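Local coordinates for protein Lys-gingipain W83 (PDB 3M1H) that cleaves proteins after lysine as a secreted protease and probable virulence factor, this piece being its calcium-binding K3 adhesin domain, at residues Glu8-Gly13 with Asn169-Val174. Sequence-based numbering, arbitrary orientation. Where two conformers were deposited one is given.
Sequences EDFENG and NLDDVV. With CA (calcium ion), chain F.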
loop_
_atom_site.group_PDB
_atom_site.type_symbol
_atom_site.label_atom_id
_atom_site.label_comp_id
_atom_site.label_asym_id
_atom_site.label_seq_id
_atom_site.Cartn_x
_atom_site.Cartn_y
_atom_site.Cartn_z
ATOM N N GLU A 8 -8.100 -8.775 -5.111
ATOM C CA GLU A 8 -7.838 -7.632 -5.965
ATOM C C GLU A 8 -6.411 -7.635 -6.515
ATOM O O GLU A 8 -5.406 -7.572 -5.754
ATOM C CB GLU A 8 -8.083 -6.337 -5.202
ATOM C CG GLU A 8 -7.980 -5.109 -6.082
ATOM C CD GLU A 8 -8.808 -5.265 -7.357
ATOM O OE1 GLU A 8 -10.006 -5.582 -7.231
ATOM O OE2 GLU A 8 -8.242 -5.067 -8.446
ATOM N N ASP A 9 -6.330 -7.646 -7.844
ATOM C CA ASP A 9 -5.061 -7.699 -8.564
ATOM C C ASP A 9 -4.656 -6.345 -9.143
ATOM O O ASP A 9 -3.601 -6.235 -9.745
ATOM C CB ASP A 9 -5.054 -8.796 -9.665
ATOM C CG ASP A 9 -6.152 -8.618 -10.699
ATOM O OD1 ASP A 9 -6.689 -7.497 -10.859
ATOM O OD2 ASP A 9 -6.448 -9.661 -11.364
ATOM N N PHE A 10 -5.523 -5.359 -9.018
ATOM C CA PHE A 10 -5.313 -3.984 -9.508
ATOM C C PHE A 10 -5.151 -3.852 -11.020
ATOM O O PHE A 10 -4.790 -2.780 -11.499
ATOM C CB PHE A 10 -4.173 -3.271 -8.737
ATOM C CG PHE A 10 -4.457 -3.197 -7.262
ATOM C CD1 PHE A 10 -5.297 -2.219 -6.758
ATOM C CD2 PHE A 10 -3.916 -4.112 -6.386
ATOM C CE1 PHE A 10 -5.625 -2.138 -5.406
ATOM C CE2 PHE A 10 -4.249 -4.050 -5.032
ATOM C CZ PHE A 10 -5.095 -3.069 -4.546
ATOM N N GLU A 11 -5.475 -4.915 -11.776
ATOM C CA GLU A 11 -5.227 -4.867 -13.200
ATOM C C GLU A 11 -6.174 -3.908 -13.935
ATOM O O GLU A 11 -5.843 -3.460 -15.038
ATOM C CB GLU A 11 -5.258 -6.267 -13.791
ATOM C CG GLU A 11 -4.159 -7.168 -13.222
ATOM C CD GLU A 11 -2.749 -6.627 -13.431
ATOM O OE1 GLU A 11 -2.404 -6.170 -14.552
ATOM O OE2 GLU A 11 -1.924 -6.669 -12.474
ATOM N N ASN A 12 -7.296 -3.568 -13.311
ATOM C CA ASN A 12 -8.133 -2.467 -13.778
ATOM C C ASN A 12 -8.039 -1.177 -12.979
ATOM O O ASN A 12 -8.963 -0.353 -12.961
ATOM C CB ASN A 12 -9.574 -2.961 -13.880
ATOM C CG ASN A 12 -9.687 -4.089 -14.872
ATOM O OD1 ASN A 12 -9.362 -3.907 -16.049
ATOM N ND2 ASN A 12 -10.061 -5.259 -14.404
ATOM N N GLY A 13 -6.887 -0.970 -12.349
ATOM C CA GLY A 13 -6.694 0.188 -11.467
ATOM C C GLY A 13 -7.261 -0.057 -10.080
ATOM O O GLY A 13 -7.670 -1.166 -9.753
ATOM N N ASN A 169 4.973 -0.350 -3.075
ATOM C CA ASN A 169 4.018 -1.019 -3.959
ATOM C C ASN A 169 3.257 -2.118 -3.231
ATOM O O ASN A 169 3.817 -2.819 -2.386
ATOM C CB ASN A 169 4.732 -1.681 -5.111
ATOM C CG ASN A 169 5.514 -0.751 -5.979
ATOM O OD1 ASN A 169 5.095 0.355 -6.251
ATOM N ND2 ASN A 169 6.641 -1.225 -6.475
ATOM N N LEU A 170 1.978 -2.280 -3.594
ATOM C CA LEU A 170 1.101 -3.296 -3.055
ATOM C C LEU A 170 0.430 -4.021 -4.228
ATOM O O LEU A 170 0.112 -3.378 -5.242
ATOM C CB LEU A 170 0.062 -2.594 -2.185
ATOM C CG LEU A 170 -1.112 -3.380 -1.628
ATOM C CD1 LEU A 170 -0.667 -4.417 -0.596
ATOM C CD2 LEU A 170 -2.156 -2.405 -1.042
ATOM N N ASP A 171 0.210 -5.319 -4.082
ATOM C CA ASP A 171 -0.508 -6.078 -5.134
ATOM C C ASP A 171 -1.137 -7.312 -4.504
ATOM O O ASP A 171 -0.805 -7.739 -3.393
ATOM C CB ASP A 171 0.459 -6.414 -6.268
ATOM C CG ASP A 171 -0.233 -6.659 -7.657
ATOM O OD1 ASP A 171 -1.457 -6.605 -7.722
ATOM O OD2 ASP A 171 0.533 -6.840 -8.651
ATOM N N ASP A 172 -2.080 -7.906 -5.246
ATOM C CA ASP A 172 -2.621 -9.229 -4.926
ATOM C C ASP A 172 -3.141 -9.317 -3.471
ATOM O O ASP A 172 -2.709 -10.148 -2.671
ATOM C CB ASP A 172 -1.599 -10.305 -5.278
ATOM C CG ASP A 172 -1.417 -10.487 -6.778
ATOM O OD1 ASP A 172 -2.378 -10.212 -7.536
ATOM O OD2 ASP A 172 -0.347 -10.952 -7.195
ATOM N N VAL A 173 -4.083 -8.435 -3.165
ATOM C CA VAL A 173 -4.751 -8.395 -1.861
ATOM C C VAL A 173 -5.874 -9.417 -1.845
ATOM O O VAL A 173 -6.793 -9.322 -2.637
ATOM C CB VAL A 173 -5.314 -7.001 -1.598
ATOM C CG1 VAL A 173 -6.086 -6.965 -0.262
ATOM C CG2 VAL A 173 -4.202 -5.938 -1.597
ATOM N N VAL A 174 -5.804 -10.376 -0.932
ATOM C CA VAL A 174 -6.804 -11.441 -0.812
ATOM C C VAL A 174 -7.288 -11.517 0.646
ATOM O O VAL A 174 -6.460 -11.496 1.560
ATOM C CB VAL A 174 -6.248 -12.809 -1.226
ATOM C CG1 VAL A 174 -7.344 -13.860 -1.171
ATOM C CG2 VAL A 174 -5.648 -12.763 -2.662
HETATM CA CA CA F . -1.330 -6.832 -10.215
HETATM O O HOH W 1 -1.798 -9.143 -9.929
#
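The ring of Phe10 meets the strand 169-174 with its edge: Asp171 OD1 lies 3.7 Å from CD2 and Val173 CG2 3.9 Å from CE2, both near the ring plane. One face carries Glu8 CG over its centre, the Glu8 chain bending back (chi2 49°) so that its OE2 accepts from Phe10 N, while Trp18 packs against the ring edge-to-face. The ring and the Asp171 carboxylate are turned 54° apart. With CG anti to the backbone N (chi1 -156°), that carboxylate is carried toward the 8-13 loop, where OD1 at 2.5 Å and OD2 at 2.4 Å both reach the calcium ion. Asp9 contributes its carbonyl O to the metal, Glu11 its OE2 at 2.3 Å, and a water is a further ligand; that water also donates to Asp172 OD1, whose sister oxygen OD2 is held by His44. Ser46 OG and Ile48 O complete the site. Calcium probably offsets the mutual repulsion of the Glu11 and Asp171 carboxylates. The Asp9 side chain itself stays off the ion: its OD1 accepts from Glu11 N in an Asx turn, consistent with holding the loop that carries Glu11 to the ion. Alongside, Glu8 N donates to Val173 O (2.9 Å) and Val173 N returns a bond to Glu8 O. Asp172 and Val173 both face Glu8, a G1 beta bulge in the antiparallel pairing of strands 4-8 and 167-177. Beside it, calcium ties the loop after the first strand to the last strand of the beta jelly roll.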